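Local coordinates for protein 8-demethyl-8-aminoriboflavin-5'-phosphate synthase (Streptomyces davawensis, PDB 5MLD) that replaces the C-8 methyl group of riboflavin-5'-phosphate with an amino group taken from glutamate, a step in making the antibiotic roseoflavin, at residues A[9-14]-A[41-46]; A[87-92]-A[129-134]. All blocks are in the same frame, centred on the assembly; numbering follows the deposited sequence.

How the contacts relate
Contact 1 and contact 2 lie at the C-terminal ends of parallel strands in one flavodoxin-like sheet, their centres about 12 Å apart. They follow in series along the chain: 9-14 meets 41-46 where strands 4-9 and 38-43 end, and only later does 87-92, on strand 84-92, pair with 129-134, on strand 125-132. Strands 4-9 and 84-92 are themselves neighbours, so the contacts join directly, Thr10 N approaching Ala88 O at 3.0 Å. Both reach the bound aminoflavin. Contact 1 supplies side chains for its phosphate, whereas contact 2 mainly lines the ribityl chain and ring system, with Pro90 also touching the phosphate, so that adjoining strand ends together make up much of one flavin pocket.

Contact 1: residues A[9-14]-A[41-46]; sequences NTTLRR and VVRVID. With 8DP (8-demethyl-8-aminoriboflavin-5'-phosphate), chain I.
Arg43 reaches across to the loop 9-14 and ties down the turn that carries the flavin-binding side chains. Its NH1 donates to Arg13 O at 3.0 Å, from above the carbonyl plane, while the methyl CG2 of Thr11 lies over one face of the guanidinium and meets Arg43 CD at 3.5 Å. With CG opposite the backbone N (chi1 -176°) and a bend at chi3, the Arg43 chain runs beside the loop before turning in; Ser17 O is a further acceptor for NH1. At the strand ends the backbones close tightly: Asn9 N donates to Val42 O, and Val44 N to Asn9 O. A water extends the seam, donating to Asn9 O and accepting from Ile45 N, and lies very close to Thr11 O. Ile45 also presses CG2 against Thr11 O at 3.3 Å.

Such a loop, between the first strand and helix 20-34, is the phosphate-binding loop of flavodoxin-like proteins. Here an Asx turn shapes it, Asn9 OD1 accepting from Thr11 N. Thr11 OG1 then donates to O3 of the aminoflavin phosphate at 2.6 Å, and the Arg13 guanidinium meets O3 edge-on, in its plane, through NH2 at 3.0 Å. Arg13 is also important for positioning the donor glutamate.

Towards the partly exposed end the grip slackens. Arg14 NH1 donates to Asp46 O at 3.1 Å, but on a more bent approach, the C=O...donor angle being 110° against 137° for Arg43. Asp46 OD1 stays 4.5 Å from Arg14 NH1; Arg14 has its salt bridge with Glu52 of a second subunit, and Asp46 OD2 bonds to Ser15.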
loop_
_atom_site.group_PDB
_atom_site.type_symbol
_atom_site.label_atom_id
_atom_site.label_comp_id
_atom_site.label_asym_id
_atom_site.label_seq_id
_atom_site.Cartn_x
_atom_site.Cartn_y
_atom_site.Cartn_z
ATOM N N ASN A 9 -1.109 22.423 3.398
ATOM C CA ASN A 9 -0.935 21.762 4.685
ATOM C C ASN A 9 -2.253 21.085 5.036
ATOM O O ASN A 9 -3.258 21.762 5.286
ATOM C CB ASN A 9 -0.530 22.760 5.768
ATOM C CG ASN A 9 -0.209 22.075 7.063
ATOM O OD1 ASN A 9 -0.646 20.949 7.287
ATOM N ND2 ASN A 9 0.562 22.734 7.918
ATOM N N THR A 10 -2.253 19.751 5.075
ATOM C CA THR A 10 -3.496 19.018 5.298
ATOM C C THR A 10 -3.627 18.514 6.737
ATOM O O THR A 10 -4.355 17.544 6.986
ATOM C CB THR A 10 -3.614 17.873 4.285
ATOM O OG1 THR A 10 -2.477 17.020 4.381
ATOM C CG2 THR A 10 -3.626 18.451 2.846
ATOM N N THR A 11 -2.955 19.173 7.683
ATOM C CA THR A 11 -3.147 18.879 9.098
ATOM C C THR A 11 -4.615 19.021 9.496
ATOM O O THR A 11 -5.376 19.793 8.905
ATOM C CB THR A 11 -2.297 19.827 9.957
ATOM O OG1 THR A 11 -2.499 19.522 11.339
ATOM C CG2 THR A 11 -2.695 21.286 9.712
ATOM N N LEU A 12 -5.003 18.283 10.533
ATOM C CA LEU A 12 -6.368 18.317 11.034
ATOM C C LEU A 12 -6.607 19.379 12.097
ATOM O O LEU A 12 -7.753 19.539 12.535
ATOM C CB LEU A 12 -6.750 16.946 11.600
ATOM C CG LEU A 12 -6.764 15.867 10.523
ATOM C CD1 LEU A 12 -7.096 14.520 11.153
ATOM C CD2 LEU A 12 -7.757 16.211 9.421
ATOM N N ARG A 13 -5.580 20.107 12.517
ATOM C CA ARG A 13 -5.752 21.137 13.534
ATOM C C ARG A 13 -5.862 22.510 12.874
ATOM O O ARG A 13 -5.043 22.867 12.026
ATOM C CB ARG A 13 -4.612 21.090 14.553
ATOM C CG ARG A 13 -3.246 21.538 14.042
ATOM C CD ARG A 13 -2.129 21.022 14.937
ATOM N NE ARG A 13 -1.869 19.616 14.678
ATOM C CZ ARG A 13 -2.229 18.606 15.463
ATOM N NH1 ARG A 13 -2.880 18.824 16.603
ATOM N NH2 ARG A 13 -1.936 17.362 15.088
ATOM N N ARG A 14 -6.886 23.264 13.269
ATOM C CA ARG A 14 -7.172 24.575 12.697
ATOM C C ARG A 14 -6.116 25.603 13.103
ATOM O O ARG A 14 -5.617 25.586 14.230
ATOM C CB ARG A 14 -8.564 25.024 13.172
ATOM C CG ARG A 14 -8.999 26.445 12.777
ATOM C CD ARG A 14 -10.499 26.695 13.123
ATOM N NE ARG A 14 -11.404 25.864 12.325
ATOM C CZ ARG A 14 -11.865 26.212 11.127
ATOM N NH1 ARG A 14 -11.510 27.376 10.597
ATOM N NH2 ARG A 14 -12.673 25.403 10.453
ATOM N N VAL A 41 0.836 29.087 0.835
ATOM C CA VAL A 41 0.514 27.981 1.735
ATOM C C VAL A 41 -0.950 28.118 2.117
ATOM O O VAL A 41 -1.387 29.193 2.542
ATOM C CB VAL A 41 1.402 27.979 2.996
ATOM C CG1 VAL A 41 1.038 26.782 3.901
ATOM C CG2 VAL A 41 2.873 27.958 2.653
ATOM N N VAL A 42 -1.707 27.037 1.972
ATOM C CA VAL A 42 -3.105 26.989 2.389
ATOM C C VAL A 42 -3.243 25.850 3.381
ATOM O O VAL A 42 -2.780 24.737 3.108
ATOM C CB VAL A 42 -4.043 26.786 1.187
ATOM C CG1 VAL A 42 -5.443 26.453 1.650
ATOM C CG2 VAL A 42 -4.053 28.049 0.321
ATOM N N ARG A 43 -3.832 26.127 4.547
ATOM C CA ARG A 43 -4.126 25.052 5.500
ATOM C C ARG A 43 -5.581 24.683 5.280
ATOM O O ARG A 43 -6.481 25.430 5.664
ATOM C CB ARG A 43 -3.874 25.449 6.953
ATOM C CG ARG A 43 -4.116 24.247 7.849
ATOM C CD ARG A 43 -3.895 24.578 9.342
ATOM N NE ARG A 43 -2.530 25.027 9.628
ATOM C CZ ARG A 43 -2.024 25.120 10.854
ATOM N NH1 ARG A 43 -2.765 24.768 11.890
ATOM N NH2 ARG A 43 -0.777 25.541 11.053
ATOM N N VAL A 44 -5.804 23.544 4.616
ATOM C CA VAL A 44 -7.103 23.288 4.016
ATOM C C VAL A 44 -8.186 23.116 5.077
ATOM O O VAL A 44 -9.344 23.469 4.835
ATOM C CB VAL A 44 -7.024 22.065 3.073
ATOM C CG1 VAL A 44 -5.968 22.292 1.994
ATOM C CG2 VAL A 44 -6.688 20.816 3.845
ATOM N N ILE A 45 -7.831 22.617 6.267
ATOM C CA ILE A 45 -8.826 22.408 7.317
ATOM C C ILE A 45 -9.395 23.730 7.825
ATOM O O ILE A 45 -10.470 23.744 8.444
ATOM C CB ILE A 45 -8.230 21.575 8.477
ATOM C CG1 ILE A 45 -9.331 20.959 9.341
ATOM C CG2 ILE A 45 -7.293 22.399 9.363
ATOM C CD1 ILE A 45 -10.046 19.823 8.689
ATOM N N ASP A 46 -8.711 24.851 7.585
ATOM C CA ASP A 46 -9.265 26.140 7.990
ATOM C C ASP A 46 -10.465 26.534 7.160
ATOM O O ASP A 46 -11.183 27.467 7.533
ATOM C CB ASP A 46 -8.246 27.268 7.839
ATOM C CG ASP A 46 -7.077 27.145 8.793
ATOM O OD1 ASP A 46 -7.169 26.388 9.785
ATOM O OD2 ASP A 46 -6.056 27.809 8.533
HETATM C C4 8DP I . 1.164 11.829 13.096
HETATM C C5 8DP I . 1.185 10.680 14.110
HETATM C C8 8DP I . -3.031 10.406 14.671
HETATM N N3 8DP I . -1.159 7.531 12.319
HETATM C C2 8DP I . 1.874 14.300 13.330
HETATM N N2 8DP I . -3.739 11.374 15.470
HETATM N N1 8DP I . 0.356 9.554 13.506
HETATM C C6 8DP I . -0.989 9.513 13.680
HETATM O O6 8DP I . 0.506 13.278 14.938
HETATM N N4 8DP I . 2.296 8.639 12.543
HETATM C C12 8DP I . -1.748 8.475 13.098
HETATM C C13 8DP I . 0.953 8.611 12.734
HETATM C C14 8DP I . 0.189 7.600 12.134
HETATM C C15 8DP I . 0.860 6.654 11.349
HETATM C C16 8DP I . 2.884 7.727 11.795
HETATM C C1 8DP I . 1.137 15.642 13.416
HETATM C C3 8DP I . 0.795 13.244 13.571
HETATM C C7 8DP I . -1.633 10.475 14.500
HETATM C C9 8DP I . -3.776 9.354 14.063
HETATM O O1 8DP I . 0.961 18.796 11.157
HETATM P P1 8DP I . 0.512 17.886 12.321
HETATM O O2 8DP I . 0.887 18.565 13.684
HETATM O O3 8DP I . -0.981 17.590 12.263
HETATM O O4 8DP I . 1.346 16.505 12.234
HETATM O O5 8DP I . 2.505 14.220 12.101
HETATM O O7 8DP I . 1.429 11.670 11.889
HETATM C C10 8DP I . -5.276 9.259 14.242
HETATM C C11 8DP I . -3.137 8.419 13.289
HETATM O O8 8DP I . 0.163 5.627 10.712
HETATM N N5 8DP I . 2.186 6.744 11.195
HETATM O O9 8DP I . 4.283 7.744 11.570
HETATM O O HOH W 1 -5.360 21.327 6.870
#

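Contact 2: residues A[87-92]-A[129-134]; sequences IATPIT and LLMCGN. With 8DP (8-demethyl-8-aminoriboflavin-5'-phosphate), chain I.
Ile91 and Gly133 meet where two neighbouring parallel strands of the flavodoxin-like sheet deliver their C-terminal ends to the flavin, with Ile91 CD1 4.0 Å from Gly133 CA. In this first shell the branches of Ile91 divide the work: CG1 carries CD1 to Gly133, while CG2, on the far side from the backbone N, touches the pyrimidine ring of the ligand, 3.6 Å from the nitrogen between its two carbonyls (ligand atom N5). Gly133 C lies 3.4 Å from ligand O9, a carbonyl oxygen of that ring. Pro90 lays its ring against the phosphate end, CG 3.5 Å from O3, and Cys132 O lies near the ribityl O5. Thr92 packs CB and CG2 on the benzenoid ring that carries the methyl and the amino group, CB nearest C11, and its OG1 bonds to Glu105 and His101 of a second subunit.

Behind these residues, backbone bonds fix the strand register. Ile91 N donates to Cys132 O and Cys132 N to Thr89 O, while deeper in the sheet Thr89 N reaches Leu130 O at 2.8 Å, and Leu130 N reaches Ile87 O.

Side chains support this pairing on both faces. On one, Thr89 CG2 lies alongside Met131 CG at 3.8 Å, and Leu129 crosses Ile87 with CD1 against CB; helix 138-152 packs on Leu129 and Met131. On the other, Ala88 meets Leu130 through CB, and helix 20-34 packs on Ala88 and Cys132. Finally, Thr89 OG1, set opposite its own backbone N (chi1 -176°), donates in the carbonyl plane to a lone pair of Pro90 O at 2.6 Å.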
loop_
_atom_site.group_PDB
_atom_site.type_symbol
_atom_site.label_atom_id
_atom_site.label_comp_id
_atom_site.label_asym_id
_atom_site.label_seq_id
_atom_site.Cartn_x
_atom_site.Cartn_y
_atom_site.Cartn_z
ATOM N N ILE A 87 1.565 18.616 -1.829
ATOM C CA ILE A 87 0.740 18.179 -0.705
ATOM C C ILE A 87 1.660 18.007 0.496
ATOM O O ILE A 87 2.663 17.290 0.426
ATOM C CB ILE A 87 -0.006 16.875 -1.018
ATOM C CG1 ILE A 87 -0.894 17.002 -2.268
ATOM C CG2 ILE A 87 -0.809 16.436 0.221
ATOM C CD1 ILE A 87 -2.037 17.966 -2.127
ATOM N N ALA A 88 1.339 18.677 1.590
ATOM C CA ALA A 88 2.160 18.603 2.794
ATOM C C ALA A 88 1.277 17.964 3.856
ATOM O O ALA A 88 0.462 18.645 4.484
ATOM C CB ALA A 88 2.671 19.975 3.218
ATOM N N THR A 89 1.446 16.663 4.057
ATOM C CA THR A 89 0.458 15.968 4.852
ATOM C C THR A 89 1.091 15.278 6.052
ATOM O O THR A 89 2.149 14.648 5.936
ATOM C CB THR A 89 -0.312 14.934 4.000
ATOM O OG1 THR A 89 -1.332 14.331 4.805
ATOM C CG2 THR A 89 0.621 13.847 3.425
ATOM N N PRO A 90 0.469 15.386 7.221
ATOM C CA PRO A 90 0.750 14.413 8.276
ATOM C C PRO A 90 0.312 13.039 7.799
ATOM O O PRO A 90 -0.475 12.900 6.856
ATOM C CB PRO A 90 -0.108 14.893 9.456
ATOM C CG PRO A 90 -0.647 16.222 9.078
ATOM C CD PRO A 90 -0.621 16.308 7.582
ATOM N N ILE A 91 0.796 12.008 8.486
ATOM C CA ILE A 91 0.394 10.630 8.204
ATOM C C ILE A 91 -0.634 10.193 9.237
ATOM O O ILE A 91 -0.389 10.315 10.442
ATOM C CB ILE A 91 1.605 9.691 8.219
ATOM C CG1 ILE A 91 2.577 10.124 7.109
ATOM C CG2 ILE A 91 1.132 8.210 8.100
ATOM C CD1 ILE A 91 3.968 9.495 7.172
ATOM N N THR A 92 -1.781 9.676 8.777
ATOM C CA THR A 92 -2.721 9.034 9.701
ATOM C C THR A 92 -3.144 7.697 9.118
ATOM O O THR A 92 -3.542 7.630 7.952
ATOM C CB THR A 92 -3.975 9.887 10.018
ATOM O OG1 THR A 92 -4.778 10.109 8.844
ATOM C CG2 THR A 92 -3.604 11.213 10.669
ATOM N N LEU A 129 5.824 16.359 -2.610
ATOM C CA LEU A 129 5.182 15.864 -1.407
ATOM C C LEU A 129 6.061 16.191 -0.210
ATOM O O LEU A 129 7.276 15.982 -0.266
ATOM C CB LEU A 129 4.970 14.363 -1.541
ATOM C CG LEU A 129 3.982 13.648 -0.653
ATOM C CD1 LEU A 129 2.589 14.257 -0.822
ATOM C CD2 LEU A 129 3.996 12.227 -1.117
ATOM N N LEU A 130 5.453 16.728 0.849
ATOM C CA LEU A 130 6.076 16.838 2.165
ATOM C C LEU A 130 5.250 16.019 3.149
ATOM O O LEU A 130 4.022 16.142 3.175
ATOM C CB LEU A 130 6.151 18.295 2.627
ATOM C CG LEU A 130 6.962 19.258 1.746
ATOM C CD1 LEU A 130 6.793 20.663 2.244
ATOM C CD2 LEU A 130 8.463 18.878 1.707
ATOM N N MET A 131 5.904 15.170 3.949
ATOM C CA MET A 131 5.155 14.310 4.864
ATOM C C MET A 131 5.793 14.313 6.244
ATOM O O MET A 131 7.017 14.419 6.384
ATOM C CB MET A 131 5.068 12.864 4.352
ATOM C CG MET A 131 4.221 12.671 3.115
ATOM S SD MET A 131 4.520 11.045 2.422
ATOM C CE MET A 131 6.182 11.184 1.792
ATOM N N CYS A 132 4.956 14.163 7.268
ATOM C CA CYS A 132 5.437 14.102 8.646
ATOM C C CYS A 132 4.673 12.999 9.363
ATOM O O CYS A 132 3.447 13.023 9.382
ATOM C CB CYS A 132 5.225 15.438 9.366
ATOM S SG CYS A 132 6.255 15.514 10.792
ATOM N N GLY A 133 5.388 12.023 9.929
ATOM C CA GLY A 133 4.760 11.019 10.759
ATOM C C GLY A 133 5.573 10.839 12.028
ATOM O O GLY A 133 6.729 11.253 12.103
ATOM N N ASN A 134 4.967 10.193 13.023
ATOM C CA ASN A 134 5.773 9.922 14.212
ATOM C C ASN A 134 6.759 8.781 14.004
ATOM O O ASN A 134 7.803 8.746 14.682
ATOM C CB ASN A 134 4.868 9.616 15.420
ATOM C CG ASN A 134 4.202 10.863 15.972
ATOM O OD1 ASN A 134 4.421 11.976 15.469
ATOM N ND2 ASN A 134 3.382 10.692 17.006
HETATM C C4 8DP I . 1.164 11.829 13.096
HETATM C C5 8DP I . 1.185 10.680 14.110
HETATM C C8 8DP I . -3.031 10.406 14.671
HETATM N N3 8DP I . -1.159 7.531 12.319
HETATM C C2 8DP I . 1.874 14.300 13.330
HETATM N N2 8DP I . -3.739 11.374 15.470
HETATM N N1 8DP I . 0.356 9.554 13.506
HETATM C C6 8DP I . -0.989 9.513 13.680
HETATM O O6 8DP I . 0.506 13.278 14.938
HETATM N N4 8DP I . 2.296 8.639 12.543
HETATM C C12 8DP I . -1.748 8.475 13.098
HETATM C C13 8DP I . 0.953 8.611 12.734
HETATM C C14 8DP I . 0.189 7.600 12.134
HETATM C C15 8DP I . 0.860 6.654 11.349
HETATM C C16 8DP I . 2.884 7.727 11.795
HETATM C C1 8DP I . 1.137 15.642 13.416
HETATM C C3 8DP I . 0.795 13.244 13.571
HETATM C C7 8DP I . -1.633 10.475 14.500
HETATM C C9 8DP I . -3.776 9.354 14.063
HETATM O O1 8DP I . 0.961 18.796 11.157
HETATM P P1 8DP I . 0.512 17.886 12.321
HETATM O O2 8DP I . 0.887 18.565 13.684
HETATM O O3 8DP I . -0.981 17.590 12.263
HETATM O O4 8DP I . 1.346 16.505 12.234
HETATM O O5 8DP I . 2.505 14.220 12.101
HETATM O O7 8DP I . 1.429 11.670 11.889
HETATM C C10 8DP I . -5.276 9.259 14.242
HETATM C C11 8DP I . -3.137 8.419 13.289
HETATM O O8 8DP I . 0.163 5.627 10.712
HETATM N N5 8DP I . 2.186 6.744 11.195
HETATM O O9 8DP I . 4.283 7.744 11.570
#